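Long-range contacts in adenylate isopentenyltransferase (Humulus lupulus, PDB 3A8T), which transfers the dimethylallyl group of dimethylallyl diphosphate to ATP, ADP or AMP in cytokinin biosynthesis: residues Ser71-Val76 and Gly138-Ile143; Arg55-Leu60 and Trp321-Leu326. All coordinates share one frame; numbering follows the deposited sequence.

Contact 1: residues Ser71-Val76 and Gly138-Ile143; sequences SDKMQV and GSNSFI. With ATP (adenosine-5'-triphosphate), chain B.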
loop_
_atom_site.group_PDB
_atom_site.type_symbol
_atom_site.label_atom_id
_atom_site.label_comp_id
_atom_site.label_asym_id
_atom_site.label_seq_id
_atom_site.Cartn_x
_atom_site.Cartn_y
_atom_site.Cartn_z
ATOM N N SER A 71 6.206 -3.672 -2.965
ATOM C CA SER A 71 6.139 -2.906 -4.232
ATOM C C SER A 71 5.316 -1.617 -4.099
ATOM O O SER A 71 4.975 -0.986 -5.086
ATOM C CB SER A 71 5.552 -3.749 -5.366
ATOM O OG SER A 71 4.270 -4.213 -5.028
ATOM N N ASP A 72 4.980 -1.247 -2.871
ATOM C CA ASP A 72 4.243 -0.009 -2.612
ATOM C C ASP A 72 5.338 1.090 -2.505
ATOM O O ASP A 72 6.260 1.015 -1.705
ATOM C CB ASP A 72 3.440 -0.195 -1.344
ATOM C CG ASP A 72 2.747 1.049 -0.910
ATOM O OD1 ASP A 72 3.429 2.066 -0.682
ATOM O OD2 ASP A 72 1.510 1.010 -0.780
ATOM N N LYS A 73 5.276 2.086 -3.364
ATOM C CA LYS A 73 6.323 3.093 -3.372
ATOM C C LYS A 73 6.443 4.049 -2.168
ATOM O O LYS A 73 7.482 4.685 -2.004
ATOM C CB LYS A 73 6.290 3.877 -4.706
ATOM C CG LYS A 73 5.193 4.901 -4.849
ATOM C CD LYS A 73 5.351 5.643 -6.191
ATOM C CE LYS A 73 4.592 6.981 -6.188
ATOM N NZ LYS A 73 4.707 7.737 -7.434
ATOM N N MET A 74 5.405 4.151 -1.334
ATOM C CA MET A 74 5.506 4.985 -0.143
ATOM C C MET A 74 6.098 4.127 0.991
ATOM O O MET A 74 6.885 4.603 1.816
ATOM C CB MET A 74 4.126 5.538 0.268
ATOM C CG MET A 74 3.613 6.692 -0.614
ATOM S SD MET A 74 4.834 8.100 -0.617
ATOM C CE MET A 74 5.471 7.933 -2.234
ATOM N N GLN A 75 5.732 2.846 1.008
ATOM C CA GLN A 75 6.165 1.917 2.028
ATOM C C GLN A 75 7.629 1.551 1.998
ATOM O O GLN A 75 8.094 0.845 2.897
ATOM C CB GLN A 75 5.317 0.640 1.961
ATOM C CG GLN A 75 3.894 0.873 2.412
ATOM C CD GLN A 75 3.114 -0.377 2.644
ATOM O OE1 GLN A 75 3.628 -1.475 2.559
ATOM N NE2 GLN A 75 1.864 -0.220 2.954
ATOM N N VAL A 76 8.349 2.028 0.983
ATOM C CA VAL A 76 9.746 1.689 0.871
ATOM C C VAL A 76 10.525 2.561 1.832
ATOM O O VAL A 76 11.615 2.209 2.207
ATOM C CB VAL A 76 10.350 1.889 -0.604
ATOM C CG1 VAL A 76 9.698 0.948 -1.568
ATOM C CG2 VAL A 76 10.168 3.355 -1.124
ATOM N N GLY A 138 0.942 -2.052 -4.496
ATOM C CA GLY A 138 0.126 -1.446 -5.503
ATOM C C GLY A 138 0.667 -0.342 -6.366
ATOM O O GLY A 138 -0.158 0.343 -6.988
ATOM N N SER A 139 1.985 -0.140 -6.416
ATOM C CA SER A 139 2.503 0.916 -7.297
ATOM C C SER A 139 2.799 0.246 -8.603
ATOM O O SER A 139 3.841 -0.381 -8.782
ATOM C CB SER A 139 3.757 1.555 -6.756
ATOM O OG SER A 139 3.470 2.051 -5.470
ATOM N N ASN A 140 1.838 0.366 -9.500
ATOM C CA ASN A 140 1.947 -0.246 -10.808
ATOM C C ASN A 140 3.183 0.253 -11.535
ATOM O O ASN A 140 3.749 -0.466 -12.320
ATOM C CB ASN A 140 0.614 -0.075 -11.552
ATOM C CG ASN A 140 -0.556 -0.866 -10.840
ATOM O OD1 ASN A 140 -0.500 -2.106 -10.698
ATOM N ND2 ASN A 140 -1.601 -0.139 -10.382
ATOM N N SER A 141 3.664 1.445 -11.201
ATOM C CA SER A 141 4.887 1.933 -11.810
ATOM C C SER A 141 6.108 1.125 -11.299
ATOM O O SER A 141 7.093 0.937 -12.037
ATOM C CB SER A 141 5.099 3.418 -11.510
ATOM O OG SER A 141 5.631 3.654 -10.197
ATOM N N PHE A 142 6.068 0.664 -10.049
ATOM C CA PHE A 142 7.168 -0.130 -9.509
ATOM C C PHE A 142 7.044 -1.557 -9.984
ATOM O O PHE A 142 8.035 -2.181 -10.327
ATOM C CB PHE A 142 7.205 -0.093 -7.966
ATOM C CG PHE A 142 8.018 1.066 -7.387
ATOM C CD1 PHE A 142 8.363 2.171 -8.169
ATOM C CD2 PHE A 142 8.453 1.043 -6.059
ATOM C CE1 PHE A 142 9.133 3.221 -7.638
ATOM C CE2 PHE A 142 9.211 2.098 -5.543
ATOM C CZ PHE A 142 9.548 3.173 -6.338
ATOM N N ILE A 143 5.830 -2.080 -10.007
ATOM C CA ILE A 143 5.640 -3.434 -10.471
ATOM C C ILE A 143 6.113 -3.559 -11.931
ATOM O O ILE A 143 6.828 -4.493 -12.286
ATOM C CB ILE A 143 4.181 -3.842 -10.394
ATOM C CG1 ILE A 143 3.719 -3.931 -8.929
ATOM C CG2 ILE A 143 3.995 -5.175 -11.064
ATOM C CD1 ILE A 143 2.170 -3.832 -8.730
HETATM P PG ATP B . 1.771 7.376 -9.955
HETATM O O1G ATP B . 3.009 7.070 -10.738
HETATM O O2G ATP B . 2.116 8.624 -8.964
HETATM O O3G ATP B . 0.573 7.823 -10.940
HETATM P PB ATP B . 2.173 4.804 -9.055
HETATM O O1B ATP B . 1.831 3.829 -10.046
HETATM O O2B ATP B . 3.637 5.259 -9.306
HETATM O O3B ATP B . 1.192 6.063 -9.108
HETATM P PA ATP B . 0.845 4.337 -6.611
HETATM O O1A ATP B . -0.454 4.326 -7.267
HETATM O O2A ATP B . 0.831 3.118 -5.539
HETATM O O3A ATP B . 2.134 4.069 -7.606
HETATM O "O5'" ATP B . 1.072 5.660 -5.694
HETATM C "C5'" ATP B . 0.628 6.845 -6.294
HETATM C "C4'" ATP B . 0.396 7.839 -5.173
HETATM O "O4'" ATP B . -0.581 7.299 -4.275
HETATM C "C3'" ATP B . 1.633 8.109 -4.281
HETATM O "O3'" ATP B . 2.437 9.150 -4.830
HETATM C "C2'" ATP B . 0.990 8.474 -2.932
HETATM O "O2'" ATP B . 0.673 9.822 -2.900
HETATM C "C1'" ATP B . -0.266 7.635 -2.866
HETATM N N9 ATP B . -0.030 6.400 -2.069
HETATM C C8 ATP B . 0.294 5.138 -2.565
HETATM N N7 ATP B . 0.534 4.299 -1.579
HETATM C C5 ATP B . 0.380 4.949 -0.390
HETATM C C6 ATP B . 0.503 4.609 1.015
HETATM N N6 ATP B . 0.865 3.356 1.441
HETATM N N1 ATP B . 0.254 5.576 1.924
HETATM C C2 ATP B . -0.096 6.801 1.557
HETATM N N3 ATP B . -0.220 7.166 0.279
HETATM C C4 ATP B . 0.002 6.312 -0.708
#
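Ser139 reaches across to Lys73 inside the ATP site of a P-loop-type parallel alpha/beta fold, where the loop after strand 66-70 meets the N-terminus of helix 140-147. The Ser139 hydroxyl has two partners: it accepts from the backbone N of Lys73, 2.8 Å from N to OG with an N-H...O angle of 164°, and donates to O2A of the nucleotide. A serine suits this place because its short arm serves backbone and phosphate at once. At the N-terminal turn of the helix, where amides point outward, Ser141 N bonds ATP O1B and Ser141 OG lies 2.7 Å from ATP O2B. Lys73 comes in from the other segment: CG lies between the backbone N and the carbonyl carbon (chi1 76°) and the chain runs extended beyond it, which carries NZ to 3.1 Å from ATP O2G, with a weaker bond to O2B. Its length and charge fit it for the phosphates, and Lys230 NZ lies close to Lys73 NZ, probably adding positive charge near them.

The base is met by Asp72, whose OD2 takes an almost straight bond (179°) from ATP N6, 3.3 Å away, a good match for an exocyclic amino group. Met74 lays flexible CB and CG against the adenine.

Further out, Phe142 packs against the aliphatic root of Lys73, CB lying over one face of the ring, 3.7 Å from the centroid, a CH-pi contact, while Val76 CG1 touches the ring's edge and Phe115 stacks with it. Ser71 O receives a weak bond from Ser139 N. The carboxylate of Asp72 is itself steadied by an Asx turn to Met74 N, extended to an Asx motif by Gln75 N: the two amides approach OD1 from opposite faces of its plane, with Met74 N 2.9 Å from Asp72 OD1.

Contact 2: residues Arg55-Leu60 and Trp321-Leu326; sequences RLSIDL and WEKQVL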
loop_
_atom_site.group_PDB
_atom_site.type_symbol
_atom_site.label_atom_id
_atom_site.label_comp_id
_atom_site.label_asym_id
_atom_site.label_seq_id
_atom_site.Cartn_x
_atom_site.Cartn_y
_atom_site.Cartn_z
ATOM N N ARG A 55 -1.920 -9.135 3.891
ATOM C CA ARG A 55 -2.626 -10.196 4.626
ATOM C C ARG A 55 -2.460 -11.517 3.902
ATOM O O ARG A 55 -2.039 -12.549 4.462
ATOM C CB ARG A 55 -4.118 -9.886 4.606
ATOM C CG ARG A 55 -4.825 -9.951 5.888
ATOM C CD ARG A 55 -4.928 -11.334 6.468
ATOM N NE ARG A 55 -5.520 -11.141 7.791
ATOM C CZ ARG A 55 -5.873 -12.086 8.644
ATOM N NH1 ARG A 55 -5.719 -13.365 8.352
ATOM N NH2 ARG A 55 -6.361 -11.720 9.808
ATOM N N LEU A 56 -2.815 -11.472 2.628
ATOM C CA LEU A 56 -2.779 -12.665 1.830
ATOM C C LEU A 56 -1.367 -13.207 1.717
ATOM O O LEU A 56 -1.163 -14.422 1.787
ATOM C CB LEU A 56 -3.395 -12.387 0.470
ATOM C CG LEU A 56 -3.340 -13.522 -0.522
ATOM C CD1 LEU A 56 -3.990 -14.725 -0.014
ATOM C CD2 LEU A 56 -3.993 -13.100 -1.747
ATOM N N SER A 57 -0.393 -12.303 1.603
ATOM C CA SER A 57 0.998 -12.719 1.462
ATOM C C SER A 57 1.434 -13.474 2.683
ATOM O O SER A 57 2.220 -14.438 2.581
ATOM C CB SER A 57 1.923 -11.530 1.225
ATOM O OG SER A 57 2.036 -10.670 2.331
ATOM N N ILE A 58 0.915 -13.053 3.838
ATOM C CA ILE A 58 1.250 -13.720 5.076
ATOM C C ILE A 58 0.494 -15.037 5.211
ATOM O O ILE A 58 1.058 -16.013 5.600
ATOM C CB ILE A 58 1.003 -12.826 6.311
ATOM C CG1 ILE A 58 1.696 -11.481 6.141
ATOM C CG2 ILE A 58 1.556 -13.556 7.582
ATOM C CD1 ILE A 58 3.147 -11.560 5.739
ATOM N N ASP A 59 -0.770 -15.077 4.865
ATOM C CA ASP A 59 -1.493 -16.341 4.925
ATOM C C ASP A 59 -0.854 -17.400 4.026
ATOM O O ASP A 59 -0.744 -18.546 4.392
ATOM C CB ASP A 59 -2.961 -16.158 4.507
ATOM C CG ASP A 59 -3.814 -15.424 5.579
ATOM O OD1 ASP A 59 -3.506 -15.543 6.790
ATOM O OD2 ASP A 59 -4.817 -14.763 5.217
ATOM N N LEU A 60 -0.415 -17.014 2.848
ATOM C CA LEU A 60 0.207 -17.955 1.927
ATOM C C LEU A 60 1.513 -18.512 2.458
ATOM O O LEU A 60 1.946 -19.554 2.028
ATOM C CB LEU A 60 0.483 -17.260 0.570
ATOM C CG LEU A 60 -0.732 -16.952 -0.342
ATOM C CD1 LEU A 60 -0.320 -16.048 -1.432
ATOM C CD2 LEU A 60 -1.331 -18.245 -0.958
ATOM N N TRP A 321 -12.924 -14.829 3.974
ATOM C CA TRP A 321 -11.639 -14.689 3.342
ATOM C C TRP A 321 -10.949 -16.051 3.127
ATOM O O TRP A 321 -10.346 -16.311 2.096
ATOM C CB TRP A 321 -10.814 -13.765 4.254
ATOM C CG TRP A 321 -9.382 -13.596 3.898
ATOM C CD1 TRP A 321 -8.319 -14.314 4.386
ATOM C CD2 TRP A 321 -8.829 -12.587 3.063
ATOM N NE1 TRP A 321 -7.142 -13.789 3.924
ATOM C CE2 TRP A 321 -7.426 -12.734 3.105
ATOM C CE3 TRP A 321 -9.378 -11.574 2.275
ATOM C CZ2 TRP A 321 -6.571 -11.897 2.391
ATOM C CZ3 TRP A 321 -8.529 -10.749 1.571
ATOM C CH2 TRP A 321 -7.150 -10.907 1.631
ATOM N N GLU A 322 -11.059 -16.933 4.105
ATOM C CA GLU A 322 -10.431 -18.235 4.043
ATOM C C GLU A 322 -10.994 -18.945 2.844
ATOM O O GLU A 322 -10.262 -19.415 2.004
ATOM C CB GLU A 322 -10.728 -19.015 5.339
ATOM C CG GLU A 322 -9.534 -19.840 5.854
ATOM C CD GLU A 322 -9.227 -19.668 7.378
ATOM O OE1 GLU A 322 -10.044 -20.174 8.188
ATOM O OE2 GLU A 322 -8.173 -19.046 7.758
ATOM N N LYS A 323 -12.320 -18.968 2.752
ATOM C CA LYS A 323 -13.027 -19.621 1.658
ATOM C C LYS A 323 -12.959 -18.903 0.328
ATOM O O LYS A 323 -12.707 -19.521 -0.686
ATOM C CB LYS A 323 -14.511 -19.812 2.009
ATOM C CG LYS A 323 -14.766 -20.743 3.164
ATOM C CD LYS A 323 -16.235 -20.765 3.626
ATOM C CE LYS A 323 -17.237 -21.213 2.499
ATOM N NZ LYS A 323 -17.071 -22.630 1.967
ATOM N N GLN A 324 -13.170 -17.600 0.326
ATOM C CA GLN A 324 -13.204 -16.888 -0.945
ATOM C C GLN A 324 -11.928 -16.348 -1.541
ATOM O O GLN A 324 -11.837 -16.147 -2.752
ATOM C CB GLN A 324 -14.243 -15.755 -0.873
ATOM C CG GLN A 324 -15.644 -16.247 -0.491
ATOM C CD GLN A 324 -16.751 -15.197 -0.691
ATOM O OE1 GLN A 324 -17.925 -15.554 -0.798
ATOM N NE2 GLN A 324 -16.384 -13.908 -0.753
ATOM N N VAL A 325 -10.936 -16.132 -0.701
ATOM C CA VAL A 325 -9.690 -15.530 -1.156
ATOM C C VAL A 325 -8.493 -16.429 -0.969
ATOM O O VAL A 325 -7.744 -16.649 -1.874
ATOM C CB VAL A 325 -9.439 -14.202 -0.373
ATOM C CG1 VAL A 325 -8.163 -13.565 -0.821
ATOM C CG2 VAL A 325 -10.630 -13.252 -0.525
ATOM N N LEU A 326 -8.327 -16.954 0.229
ATOM C CA LEU A 326 -7.197 -17.791 0.498
ATOM C C LEU A 326 -7.245 -19.142 -0.149
ATOM O O LEU A 326 -6.365 -19.434 -0.894
ATOM C CB LEU A 326 -6.963 -17.898 2.023
ATOM C CG LEU A 326 -5.708 -18.670 2.472
ATOM C CD1 LEU A 326 -4.410 -17.998 1.939
ATOM C CD2 LEU A 326 -5.708 -18.804 4.015
#
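The indole of Trp321 meets helix 53-61 with its edge, while Val325 from its own helix lies against one face, CG1 standing 3.6 Å above the plane and offset toward the rim. At the edge, near the ring plane, sit Asp59 OD2 and the backbone N of Leu56. Trp321 NE1 gives its hydrogen to Asp59 OD2 over 2.8 Å, at an N-H...O angle of 158° and nearly along the carboxylate C-O bond; the acceptor is close to the ring plane. The carboxylate is turned steeply against the indole. Tryptophan suits the place because one side chain offers both a broad apolar surface and a directed N-H, so its polar nitrogen is satisfied as the ring becomes buried.

The other oxygen of Asp59 faces along its own helix: OD1 lies 3.5 Å from Arg55 NH1, a salt bridge one turn apart, with the Asp59 carboxylate at the edge of the guanidinium. This neighbour would probably help keep the acid charged and limit its rotation.

Beyond the polar pair the contact is aliphatic. Leu56 CB touches Trp321 CZ2 at 3.7 Å. Leu326, its CG anti to the backbone N (chi1 -175°), extends a branched end to the other helix, placing CD1 3.5 Å from Asp59 CB and 3.8 Å from Leu56 CD1, with Leu60 CD2 a little farther off. Leucine suits the position because both its methyls reach Asp59 CB while CD1 also meets Leu56.

The segment axes are 11.6 Å apart at closest approach and cross at -98°, almost at right angles, so a few side chains carry the contact. Helix 53-61 lies on strand 41-46, as the helix after the Walker A loop does in P-loop folds, and the C-terminal helix 315-338 crosses it.

In the fold
Contact 1 is nested, along the chain, within the loop closed by contact 2. Their centres lie 21 Å apart, with nearest atoms about 9 Å apart, and the two do not touch. Contact 1 is buried, its centre about 7 Å from the centre of the chain; contact 2 is partly buried, its centre about 17 Å from that point. No helix or strand is common to both, but the P-loop relates them: Lys53 lies close to Gly138, and Gly52 close to Trp321. The chemistry follows the setting. In the pocket, hydroxyls, amides and a lysine serve a charged ligand; between helix 53-61 and the C-terminal helix 315-338, apolar side chains predominate, with one indole-carboxylate hydrogen bond as the directional element.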